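Long-range contact in cellulose 1,4-beta-cellobiosidase (Thermobifida fusca, PDB 4JJJ), which probably acts as a cellobiohydrolase of glycoside hydrolase family 48, its catalytic domain cleaving cellulose to release cellobiose: residues 131-139 and 342-350. The protein carries 1 engineered substitution. Residues are numbered along the deposited sequence; the frame is centred on the assembly and turned at random.
Sequences AQELSSTYG and QPDSPTGVQ. With NA (sodium ion), chain I.
The N-terminal approach to helix 348-365, one of the helices of the GH48 (α/α)6 domain, is held through hydrogen bonds by E133 of the short surface helix 131-138, while T137 packs against S345 and D344, a worked example of one carboxylate organising a turn. E133 reaches across with CG anti to its own N (chi1 166°) and an extended chain, and OE2 takes two donors from T347, backbone N at 2.9 Å and OG1 at 3.0 Å. The T347 hydroxyl meets the syn lone pair of OE2, while the N-H arrives on the syn side but 32° out of the carboxylate plane. E133 CD also packs 3.7 Å from S345 CB. E133 OE1 forms a salt bridge with R264, and K290 also bonds T347 OG1. S345 caps the helix start weakly through G348 N to OG, which D261 also holds. One helical turn on from E133, T137 OG1 lies 3.4 Å from S345 CA and donates back to E133 O, while CG2 rests 3.8 Å from D344 CB and covers the centre of one Y138 ring face. Replacing T137 by alanine removes OG1 and CG2, which would probably cost E133 O one of its two donors and leave a gap beside D344 CB and the Y138 ring. Two waters add bridges: one joins T137 O to D344 OD2, and another links Y138 OH, itself bonded to D261, with D344 N. D344 OD2 also binds sodium at 2.2 Å, together with D254. Two neutral donors and R264 would thus be expected to stabilise the E133 carboxylate, whereas D344 meets the helix's polar atoms through water.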
loop_
_atom_site.group_PDB
_atom_site.type_symbol
_atom_site.label_atom_id
_atom_site.label_comp_id
_atom_site.label_asym_id
_atom_site.label_seq_id
_atom_site.Cartn_x
_atom_site.Cartn_y
_atom_site.Cartn_z
ATOM N N ALA A 131 11.162 20.077 0.444
ATOM C CA ALA A 131 11.350 20.224 -1.002
ATOM C C ALA A 131 12.724 20.829 -1.424
ATOM O O ALA A 131 13.396 20.354 -2.319
ATOM C CB ALA A 131 10.230 21.076 -1.543
ATOM N N GLN A 132 13.061 21.929 -0.771
ATOM C CA GLN A 132 14.254 22.670 -1.132
ATOM C C GLN A 132 15.472 21.800 -0.821
ATOM O O GLN A 132 16.388 21.730 -1.622
ATOM C CB GLN A 132 14.281 24.031 -0.397
ATOM C CG GLN A 132 15.683 24.630 -0.154
ATOM C CD GLN A 132 15.562 26.026 0.460
ATOM O OE1 GLN A 132 14.450 26.459 0.824
ATOM N NE2 GLN A 132 16.680 26.759 0.534
ATOM N N GLU A 133 15.418 21.068 0.308
ATOM C CA GLU A 133 16.507 20.180 0.676
ATOM C C GLU A 133 16.686 19.008 -0.289
ATOM O O GLU A 133 17.811 18.581 -0.655
ATOM C CB GLU A 133 16.286 19.608 2.096
ATOM C CG GLU A 133 17.172 18.443 2.416
ATOM C CD GLU A 133 16.903 17.948 3.842
ATOM O OE1 GLU A 133 15.792 17.516 3.990
ATOM O OE2 GLU A 133 17.803 18.001 4.733
ATOM N N LEU A 134 15.561 18.416 -0.694
ATOM C CA LEU A 134 15.617 17.346 -1.740
ATOM C C LEU A 134 16.193 17.874 -3.069
ATOM O O LEU A 134 16.949 17.165 -3.693
ATOM C CB LEU A 134 14.231 16.694 -1.922
ATOM C CG LEU A 134 13.793 15.910 -0.653
ATOM C CD1 LEU A 134 12.298 15.662 -0.692
ATOM C CD2 LEU A 134 14.516 14.625 -0.471
ATOM N N SER A 135 15.774 19.063 -3.463
ATOM C CA SER A 135 16.267 19.654 -4.702
ATOM C C SER A 135 17.771 19.893 -4.593
ATOM O O SER A 135 18.506 19.586 -5.526
ATOM C CB SER A 135 15.545 20.962 -5.005
ATOM O OG SER A 135 16.292 21.643 -6.007
ATOM N N SER A 136 18.226 20.417 -3.468
ATOM C CA SER A 136 19.645 20.644 -3.238
ATOM C C SER A 136 20.430 19.377 -3.124
ATOM O O SER A 136 21.626 19.356 -3.426
ATOM C CB SER A 136 19.870 21.518 -2.001
ATOM O OG SER A 136 19.293 22.798 -2.155
ATOM N N THR A 137 19.797 18.268 -2.674
ATOM C CA THR A 137 20.517 17.058 -2.535
ATOM C C THR A 137 20.665 16.308 -3.901
ATOM O O THR A 137 21.674 15.558 -4.132
ATOM C CB THR A 137 19.842 16.130 -1.445
ATOM O OG1 THR A 137 19.878 16.863 -0.215
ATOM C CG2 THR A 137 20.466 14.763 -1.332
ATOM N N TYR A 138 19.585 16.307 -4.687
ATOM C CA TYR A 138 19.494 15.454 -5.857
ATOM C C TYR A 138 19.652 16.172 -7.203
ATOM O O TYR A 138 19.733 15.511 -8.246
ATOM C CB TYR A 138 18.210 14.594 -5.789
ATOM C CG TYR A 138 18.279 13.661 -4.561
ATOM C CD1 TYR A 138 19.206 12.643 -4.522
ATOM C CD2 TYR A 138 17.516 13.862 -3.450
ATOM C CE1 TYR A 138 19.326 11.810 -3.403
ATOM C CE2 TYR A 138 17.565 13.003 -2.362
ATOM C CZ TYR A 138 18.524 12.056 -2.312
ATOM O OH TYR A 138 18.655 11.228 -1.213
ATOM N N GLY A 139 19.625 17.486 -7.136
ATOM C CA GLY A 139 19.812 18.343 -8.351
ATOM C C GLY A 139 18.655 18.329 -9.327
ATOM O O GLY A 139 18.819 18.656 -10.508
ATOM N N GLN A 342 21.573 5.055 4.397
ATOM C CA GLN A 342 21.316 6.407 4.927
ATOM C C GLN A 342 21.160 7.448 3.813
ATOM O O GLN A 342 22.028 7.581 2.936
ATOM C CB GLN A 342 22.440 6.813 5.884
ATOM C CG GLN A 342 22.392 6.112 7.225
ATOM C CD GLN A 342 23.614 6.394 8.103
ATOM O OE1 GLN A 342 24.731 6.603 7.591
ATOM N NE2 GLN A 342 23.430 6.411 9.365
ATOM N N PRO A 343 20.097 8.230 3.848
ATOM C CA PRO A 343 19.878 9.237 2.843
ATOM C C PRO A 343 20.957 10.300 2.883
ATOM O O PRO A 343 21.529 10.644 3.940
ATOM C CB PRO A 343 18.551 9.868 3.213
ATOM C CG PRO A 343 17.846 8.779 3.925
ATOM C CD PRO A 343 18.890 7.932 4.576
ATOM N N ASP A 344 21.198 10.836 1.710
ATOM C CA ASP A 344 22.182 11.886 1.514
ATOM C C ASP A 344 21.766 13.262 1.930
ATOM O O ASP A 344 22.609 14.165 2.071
ATOM C CB ASP A 344 22.554 11.911 0.023
ATOM C CG ASP A 344 23.393 10.732 -0.452
ATOM O OD1 ASP A 344 23.929 9.963 0.377
ATOM O OD2 ASP A 344 23.488 10.633 -1.731
ATOM N N SER A 345 20.489 13.513 2.098
ATOM C CA SER A 345 20.046 14.864 2.501
ATOM C C SER A 345 20.568 15.197 3.927
ATOM O O SER A 345 20.724 14.324 4.779
ATOM C CB SER A 345 18.532 14.891 2.437
ATOM O OG SER A 345 18.076 14.058 3.440
ATOM N N PRO A 346 20.785 16.451 4.195
ATOM C CA PRO A 346 21.372 16.759 5.507
ATOM C C PRO A 346 20.500 16.349 6.722
ATOM O O PRO A 346 21.112 16.068 7.748
ATOM C CB PRO A 346 21.516 18.283 5.432
ATOM C CG PRO A 346 21.927 18.452 3.936
ATOM C CD PRO A 346 20.831 17.610 3.280
ATOM N N THR A 347 19.190 16.281 6.569
ATOM C CA THR A 347 18.332 15.873 7.697
ATOM C C THR A 347 17.595 14.525 7.527
ATOM O O THR A 347 16.826 14.118 8.415
ATOM C CB THR A 347 17.373 16.943 8.097
ATOM O OG1 THR A 347 16.301 17.114 7.150
ATOM C CG2 THR A 347 18.126 18.230 8.454
ATOM N N GLY A 348 17.833 13.822 6.421
ATOM C CA GLY A 348 17.146 12.568 6.150
ATOM C C GLY A 348 17.387 11.520 7.218
ATOM O O GLY A 348 16.481 10.807 7.603
ATOM N N VAL A 349 18.650 11.356 7.631
ATOM C CA VAL A 349 18.954 10.362 8.576
ATOM C C VAL A 349 18.271 10.629 9.911
ATOM O O VAL A 349 17.628 9.740 10.560
ATOM C CB VAL A 349 20.499 10.253 8.731
ATOM C CG1 VAL A 349 20.784 9.367 9.894
ATOM C CG2 VAL A 349 21.041 9.568 7.530
ATOM N N GLN A 350 18.356 11.900 10.380
ATOM C CA GLN A 350 17.712 12.298 11.631
ATOM C C GLN A 350 16.208 12.028 11.587
ATOM O O GLN A 350 15.620 11.546 12.586
ATOM C CB GLN A 350 17.948 13.809 11.857
ATOM C CG GLN A 350 17.417 14.317 13.192
ATOM C CD GLN A 350 18.196 13.811 14.412
ATOM O OE1 GLN A 350 19.441 13.794 14.442
ATOM N NE2 GLN A 350 17.434 13.497 15.499
HETATM NA NA NA I . 23.199 9.362 -3.564
HETATM O O HOH W 1 23.128 12.789 -3.489
HETATM O O HOH W 2 20.409 9.317 -0.685
HETATM O O HOH W 3 24.954 8.725 -2.470
HETATM O O HOH W 4 24.220 9.157 -5.326
HETATM O O HOH W 5 21.116 8.390 -3.304
HETATM O O HOH W 6 20.871 8.579 -4.799
#